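Local coordinates for exonuclease (Laribacter hongkongensis, PDB 3SYY), which digests double-stranded DNA with strict 5'-to-3' polarity as an alkaline exonuclease that binds magnesium ions, at residues A10-K15 with G98-G103; L110-C115 with Q139-C144; G14-S19 with Q37-E42. All blocks are in the same frame, centred on the assembly; numbering follows the deposited sequence.

In the fold
Contacts 1 and 2 supply ligands to the two-magnesium site of a PD-(D/E)XK nuclease core, while contact 3 lies beside it without a ligand. Contact 2 is buried: it packs helix 132-145 against strand 109-114, with apolar side chains next to a metal-binding carboxylate. Contact 1 lies at the surface and rests on one arginine-serine hydrogen bond, although its loop brings Asp102 to the same magnesium ion as Glu112 and Ile113 of contact 2. Contact 3, partly buried, sets a tyrosine and a water against the backbone of strand 16-17. Contacts 1 and 3 share Gly14 and Lys15 and reach neighbouring strands of one small sheet; Ala18 of contact 3 also packs on Thr140 of contact 2.

Contact 1: residues A10-K15 with G98-G103; sequences AARLGK and GASPDG. With MG (magnesium ion), chain B.
Ser100 OG accepts a hydrogen bond from Arg12 NH1 at 2.9 Å, with an N-H...O angle of 141°. The hydroxyl lies at the edge of the guanidinium and 4° out of its plane. Arg12 reaches it with a chain stretched from CG to NE, while Ser100 turns OG anti to its backbone N (chi1 -170°), in the direction of the arginine. The other branch of the guanidinium, NH2, bonds to the carbonyl oxygen of Trp8, whose ring also makes a cation-pi contact with Arg12. Both come from helix 7-12 and limit how the guanidinium can turn.

Beyond Arg12 the chain leaves helix 7-12 through a type II turn closed by Lys15 N to Arg12 O, with Gly14 at the positive phi that favours glycine. The Lys15 side chain, stretched throughout, runs back alongside the turn to bond NZ to Ala11 O at 3.0 Å, in the carbonyl plane, and adds a salt bridge to Asp90.

Further along the loop, Asp102 OD2 binds a magnesium ion at 2.4 Å, and Asp102 OD1 accepts a hydrogen bond from a metal-bound water at 2.7 Å. Ser100 is a ligand residue of a second magnesium, but its side chain stays about 5 Å away, so the hydroxyl is not a ligand. The contact thus places a positive guanidinium, anchored on Trp8, beside a metal-binding loop, where it would probably polarise the serine hydroxyl.

Contact 2: residues L110-C115 with Q139-C144; sequences LIEIKC and QTQMAC. With MG (magnesium ion), chain B.
Leu110 and Glu112, on the same face of strand 109-114, meet Gln141 and Met142 of helix 132-145 in the alpha/beta core of a PD-(D/E)XK nuclease; Glu112-Ile113-Lys114 fits the EXK part of that signature. Strand and helix run roughly antiparallel, at 145°, with their axes 9.9 Å apart.

The apolar part belongs to Leu110. Its CD1 branch lies 3.7 Å from Met142 CG and also touches the CB of Gln141.

The polar part centres on the Glu112 carboxylate, which the Gln141 side chain meets at about a right angle. Glu112 OE1 faces the end of the Gln141 amide, whose orientation in the model is probably reversed; once turned back, it may form a hydrogen bond there.

Metal binding and charge pairing involve the same carboxylate. Glu112 OE2 holds one magnesium at 2.3 Å, and Ile113 O, Asp102 and two waters are further ligands of that ion; Glu112 is also a ligand residue of the second magnesium. A bend at chi2 (60°) swings the carboxylate to the metal. Lys114 NZ forms a salt bridge to Glu112 OE2 at 2.7 Å, coming from 36° above the carboxylate plane, and donates to a metal-bound water 3.3 Å from NZ.

Contact 3: residues G14-S19 with Q37-E42; sequences GKVTAS and QNYMAE
A tyrosine hydroxyl set against a strand backbone makes this a mainly polar, partly buried contact: Tyr39 of helix 34-49 reaches across to Val16 and Thr17 of strand 16-17. Within this chain, that strand is an outermost one of a small three-stranded sheet in the PD-(D/E)XK nuclease fold, and Val16 pairs there with Gly96 and Gly98.

The Tyr39 side chain leaves the helix with CG anti to its backbone N (chi1 -171°), which carries the ring out to the strand. At its end, OH accepts a hydrogen bond from Thr17 N at 3.1 Å, with an N-H...O angle of 155°; the amide approaches close to the plane of the ring. Val16 supports the same edge, its CG1 branch packing 4.2 Å from Tyr39 CE2. Val16 also touches Phe187 and Leu188 of helix 174-205, on which Met40 of helix 34-49 packs too.

A water extends the polar link. It lies in the plane of the Tyr39 ring, at its edge, 2.5 Å from OH, a short separation, and makes a weak bond to Lys15 O. Helix and strand are therefore joined both directly and through solvent. The same water also meets Thr17, at about a right angle to Tyr39 OH; the threonine hydroxyl occupies the crowded position between backbone N and carbonyl carbon (chi1 55°). From there Thr17 OG1 bonds to the water at 2.8 Å and to Ser19 OG at 3.3 Å.

Contact 1: residues A10-K15 with G98-G103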
# COMPACT_ATOMS: atom_id res chain seq x y z
N ALA A 10 -2.44 -20.47 18.80
CA ALA A 10 -2.78 -20.52 20.21
C ALA A 10 -1.55 -20.38 21.10
O ALA A 10 -1.61 -19.75 22.15
CB ALA A 10 -3.55 -21.79 20.56
N ALA A 11 -0.45 -20.98 20.69
CA ALA A 11 0.77 -20.93 21.50
C ALA A 11 1.39 -19.52 21.51
O ALA A 11 2.13 -19.18 22.42
CB ALA A 11 1.78 -21.96 20.98
N ARG A 12 1.06 -18.72 20.49
CA ARG A 12 1.65 -17.40 20.30
C ARG A 12 0.75 -16.24 20.78
O ARG A 12 1.24 -15.12 20.99
CB ARG A 12 1.98 -17.23 18.81
CG ARG A 12 3.08 -18.19 18.41
CD ARG A 12 3.43 -18.24 16.91
NE ARG A 12 4.59 -19.13 16.71
CZ ARG A 12 4.58 -20.46 16.90
NH1 ARG A 12 5.68 -21.18 16.70
NH2 ARG A 12 3.47 -21.09 17.28
N LEU A 13 -0.54 -16.51 20.96
CA LEU A 13 -1.53 -15.47 21.33
C LEU A 13 -1.15 -14.64 22.56
O LEU A 13 -0.84 -15.18 23.61
CB LEU A 13 -2.95 -16.07 21.51
CG LEU A 13 -4.08 -15.03 21.72
CD1 LEU A 13 -4.44 -14.39 20.42
CD2 LEU A 13 -5.32 -15.72 22.34
N GLY A 14 -1.11 -13.32 22.41
CA GLY A 14 -0.79 -12.46 23.53
C GLY A 14 0.67 -12.42 23.96
O GLY A 14 0.99 -11.70 24.89
N LYS A 15 1.55 -13.16 23.30
CA LYS A 15 2.97 -13.22 23.73
C LYS A 15 3.86 -12.35 22.89
O LYS A 15 3.61 -12.15 21.71
CB LYS A 15 3.50 -14.66 23.68
CG LYS A 15 2.83 -15.62 24.65
CD LYS A 15 3.43 -17.03 24.54
CE LYS A 15 2.79 -17.96 25.50
NZ LYS A 15 3.19 -19.36 25.20
N GLY A 98 8.36 -15.83 24.22
CA GLY A 98 8.78 -17.08 23.63
C GLY A 98 9.45 -16.91 22.29
O GLY A 98 9.54 -15.80 21.73
N ALA A 99 9.95 -18.04 21.76
CA ALA A 99 10.73 -17.97 20.52
C ALA A 99 10.49 -19.23 19.71
O ALA A 99 10.30 -20.31 20.28
CB ALA A 99 12.25 -17.82 20.82
N SER A 100 10.53 -19.09 18.38
CA SER A 100 10.26 -20.20 17.54
C SER A 100 11.42 -20.37 16.54
O SER A 100 11.31 -19.94 15.37
CB SER A 100 8.94 -19.94 16.81
OG SER A 100 8.54 -21.12 16.16
N PRO A 101 12.54 -20.99 16.98
CA PRO A 101 13.62 -21.14 15.98
C PRO A 101 13.17 -22.10 14.87
O PRO A 101 12.24 -22.88 15.06
CB PRO A 101 14.82 -21.66 16.80
CG PRO A 101 14.25 -22.18 18.10
CD PRO A 101 12.89 -21.53 18.31
N ASP A 102 13.80 -22.01 13.70
CA ASP A 102 13.51 -22.91 12.60
C ASP A 102 14.14 -24.32 12.77
O ASP A 102 13.84 -25.22 12.02
CB ASP A 102 13.95 -22.27 11.28
CG ASP A 102 13.08 -21.05 10.91
OD1 ASP A 102 11.90 -21.07 11.27
OD2 ASP A 102 13.59 -20.09 10.34
N GLY A 103 14.98 -24.50 13.78
CA GLY A 103 15.43 -25.87 14.11
C GLY A 103 16.37 -25.87 15.29
O GLY A 103 17.05 -24.89 15.53
MG MG B . 12.57 -18.05 9.58
O HOH W 1 10.67 -19.28 9.68
O HOH W 2 11.54 -16.03 8.98

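Contact 2: residues L110-C115 with Q139-C144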
# COMPACT_ATOMS: atom_id res chain seq x y z
N LEU A 110 21.27 -23.68 16.87
CA LEU A 110 19.95 -23.36 16.37
C LEU A 110 20.13 -23.03 14.90
O LEU A 110 21.22 -22.76 14.49
CB LEU A 110 19.47 -22.08 17.07
CG LEU A 110 19.18 -22.17 18.58
CD1 LEU A 110 18.86 -20.80 19.13
CD2 LEU A 110 18.03 -23.06 18.80
N ILE A 111 19.04 -23.02 14.13
CA ILE A 111 19.08 -22.45 12.78
C ILE A 111 17.90 -21.47 12.68
O ILE A 111 16.84 -21.75 13.22
CB ILE A 111 19.00 -23.57 11.69
CG1 ILE A 111 18.91 -23.00 10.27
CG2 ILE A 111 17.88 -24.55 11.99
CD1 ILE A 111 19.05 -24.05 9.16
N GLU A 112 18.12 -20.33 12.04
CA GLU A 112 17.02 -19.39 11.68
C GLU A 112 17.19 -19.22 10.17
O GLU A 112 18.30 -18.89 9.71
CB GLU A 112 17.21 -18.03 12.36
CG GLU A 112 16.22 -16.92 11.77
CD GLU A 112 14.75 -17.31 11.95
OE1 GLU A 112 14.45 -18.09 12.90
OE2 GLU A 112 13.85 -16.89 11.11
N ILE A 113 16.14 -19.51 9.42
CA ILE A 113 16.14 -19.48 7.96
C ILE A 113 15.38 -18.26 7.40
O ILE A 113 14.22 -17.99 7.80
CB ILE A 113 15.46 -20.74 7.44
CG1 ILE A 113 16.29 -22.01 7.83
CG2 ILE A 113 15.24 -20.70 5.89
CD1 ILE A 113 15.53 -23.29 7.58
N LYS A 114 15.99 -17.55 6.44
CA LYS A 114 15.25 -16.57 5.64
C LYS A 114 15.22 -17.02 4.18
O LYS A 114 16.27 -17.50 3.63
CB LYS A 114 15.89 -15.18 5.76
CG LYS A 114 16.14 -14.67 7.18
CD LYS A 114 14.91 -14.71 8.06
CE LYS A 114 15.18 -14.09 9.47
NZ LYS A 114 13.93 -14.30 10.35
N CYS A 115 14.06 -16.85 3.53
CA CYS A 115 13.94 -17.05 2.09
C CYS A 115 13.30 -15.81 1.48
O CYS A 115 12.10 -15.83 1.17
CB CYS A 115 13.06 -18.25 1.79
SG CYS A 115 13.83 -19.89 2.37
N GLN A 139 19.26 -13.75 19.15
CA GLN A 139 19.71 -13.69 20.57
C GLN A 139 18.56 -14.07 21.47
O GLN A 139 18.76 -14.77 22.46
CB GLN A 139 20.28 -12.32 20.93
CG GLN A 139 21.62 -11.99 20.21
CD GLN A 139 22.78 -12.97 20.64
OE1 GLN A 139 22.64 -13.74 21.61
NE2 GLN A 139 23.87 -12.96 19.88
N THR A 140 17.33 -13.65 21.11
CA THR A 140 16.14 -14.04 21.86
C THR A 140 15.85 -15.51 21.78
O THR A 140 15.42 -16.12 22.77
CB THR A 140 14.88 -13.30 21.34
OG1 THR A 140 15.08 -11.88 21.45
CG2 THR A 140 13.62 -13.73 22.11
N GLN A 141 16.06 -16.10 20.61
CA GLN A 141 15.86 -17.55 20.48
C GLN A 141 16.86 -18.30 21.41
O GLN A 141 16.48 -19.27 22.09
CB GLN A 141 16.10 -17.98 19.03
CG GLN A 141 14.96 -17.73 18.09
CD GLN A 141 15.43 -17.76 16.61
OE1 GLN A 141 14.62 -17.60 15.69
NE2 GLN A 141 16.71 -17.98 16.41
N MET A 142 18.09 -17.79 21.47
CA MET A 142 19.13 -18.31 22.40
C MET A 142 18.74 -18.11 23.88
O MET A 142 18.85 -19.04 24.70
CB MET A 142 20.48 -17.69 22.06
CG MET A 142 21.05 -18.38 20.81
SD MET A 142 22.71 -17.86 20.35
CE MET A 142 22.47 -16.45 19.29
N ALA A 143 18.21 -16.92 24.19
CA ALA A 143 17.63 -16.61 25.51
C ALA A 143 16.58 -17.61 25.93
O ALA A 143 16.64 -18.14 27.06
CB ALA A 143 17.06 -15.23 25.54
N CYS A 144 15.64 -17.89 25.04
CA CYS A 144 14.57 -18.81 25.36
C CYS A 144 14.96 -20.28 25.48
O CYS A 144 14.36 -21.03 26.27
CB CYS A 144 13.41 -18.70 24.40
SG CYS A 144 12.56 -17.09 24.51
MG MG B . 12.57 -18.05 9.58
O HOH W 2 11.54 -16.03 8.98
O HOH W 1 10.67 -19.28 9.68

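Contact 3: residues G14-S19 with Q37-E42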
# COMPACT_ATOMS: atom_id res chain seq x y z
N GLY A 14 -1.11 -13.32 22.41
CA GLY A 14 -0.79 -12.46 23.53
C GLY A 14 0.67 -12.42 23.96
O GLY A 14 0.99 -11.70 24.89
N LYS A 15 1.55 -13.16 23.30
CA LYS A 15 2.97 -13.22 23.73
C LYS A 15 3.86 -12.35 22.89
O LYS A 15 3.61 -12.15 21.71
CB LYS A 15 3.50 -14.66 23.68
CG LYS A 15 2.83 -15.62 24.65
CD LYS A 15 3.43 -17.03 24.54
CE LYS A 15 2.79 -17.96 25.50
NZ LYS A 15 3.19 -19.36 25.20
N VAL A 16 4.90 -11.79 23.52
CA VAL A 16 5.99 -11.21 22.80
C VAL A 16 6.77 -12.37 22.16
O VAL A 16 7.09 -13.35 22.84
CB VAL A 16 6.90 -10.41 23.72
CG1 VAL A 16 8.15 -9.93 22.97
CG2 VAL A 16 6.12 -9.20 24.27
N THR A 17 7.04 -12.29 20.86
CA THR A 17 7.80 -13.36 20.21
C THR A 17 9.16 -12.83 19.74
O THR A 17 9.35 -11.63 19.54
CB THR A 17 7.05 -14.01 19.04
OG1 THR A 17 6.67 -12.98 18.11
CG2 THR A 17 5.81 -14.77 19.53
N ALA A 18 10.11 -13.74 19.58
CA ALA A 18 11.46 -13.36 19.16
C ALA A 18 11.44 -12.53 17.84
O ALA A 18 12.20 -11.60 17.68
CB ALA A 18 12.32 -14.66 18.94
N SER A 19 10.55 -12.89 16.92
CA SER A 19 10.50 -12.21 15.61
C SER A 19 10.06 -10.74 15.73
O SER A 19 10.20 -9.97 14.78
CB SER A 19 9.57 -12.96 14.67
OG SER A 19 8.30 -13.09 15.27
N GLN A 37 4.84 0.94 20.21
CA GLN A 37 3.42 1.17 20.53
C GLN A 37 2.45 0.41 19.67
O GLN A 37 1.42 -0.08 20.17
CB GLN A 37 3.14 2.69 20.58
CG GLN A 37 4.02 3.36 21.71
CD GLN A 37 4.16 2.47 23.05
OE1 GLN A 37 3.13 2.11 23.70
NE2 GLN A 37 5.45 2.14 23.45
N ASN A 38 2.73 0.27 18.37
CA ASN A 38 1.84 -0.52 17.50
C ASN A 38 1.82 -2.00 17.87
O ASN A 38 0.78 -2.64 17.85
CB ASN A 38 2.22 -0.37 16.00
CG ASN A 38 1.98 1.04 15.49
OD1 ASN A 38 1.12 1.75 16.02
ND2 ASN A 38 2.75 1.46 14.49
N TYR A 39 2.98 -2.56 18.23
CA TYR A 39 3.02 -3.96 18.68
C TYR A 39 2.28 -4.09 20.01
O TYR A 39 1.55 -5.03 20.21
CB TYR A 39 4.49 -4.40 18.86
CG TYR A 39 4.69 -5.87 19.11
CD1 TYR A 39 3.88 -6.82 18.49
CD2 TYR A 39 5.71 -6.32 19.96
CE1 TYR A 39 4.09 -8.19 18.71
CE2 TYR A 39 5.91 -7.67 20.17
CZ TYR A 39 5.13 -8.58 19.57
OH TYR A 39 5.34 -9.92 19.81
N MET A 40 2.51 -3.15 20.92
CA MET A 40 1.80 -3.17 22.23
C MET A 40 0.28 -3.24 22.00
O MET A 40 -0.41 -4.09 22.56
CB MET A 40 2.26 -1.95 23.00
CG MET A 40 1.33 -1.49 24.06
SD MET A 40 1.86 -2.12 25.60
CE MET A 40 3.48 -1.39 25.79
N ALA A 41 -0.24 -2.40 21.08
CA ALA A 41 -1.66 -2.38 20.74
C ALA A 41 -2.08 -3.73 20.18
O ALA A 41 -3.14 -4.27 20.52
CB ALA A 41 -1.97 -1.21 19.75
N GLU A 42 -1.24 -4.33 19.33
CA GLU A 42 -1.57 -5.62 18.78
C GLU A 42 -1.73 -6.68 19.89
O GLU A 42 -2.64 -7.52 19.85
CB GLU A 42 -0.41 -6.14 17.89
CG GLU A 42 -0.49 -5.88 16.42
CD GLU A 42 0.80 -6.39 15.74
OE1 GLU A 42 1.62 -5.54 15.37
OE2 GLU A 42 0.96 -7.62 15.66
O HOH W 3 4.22 -11.70 18.38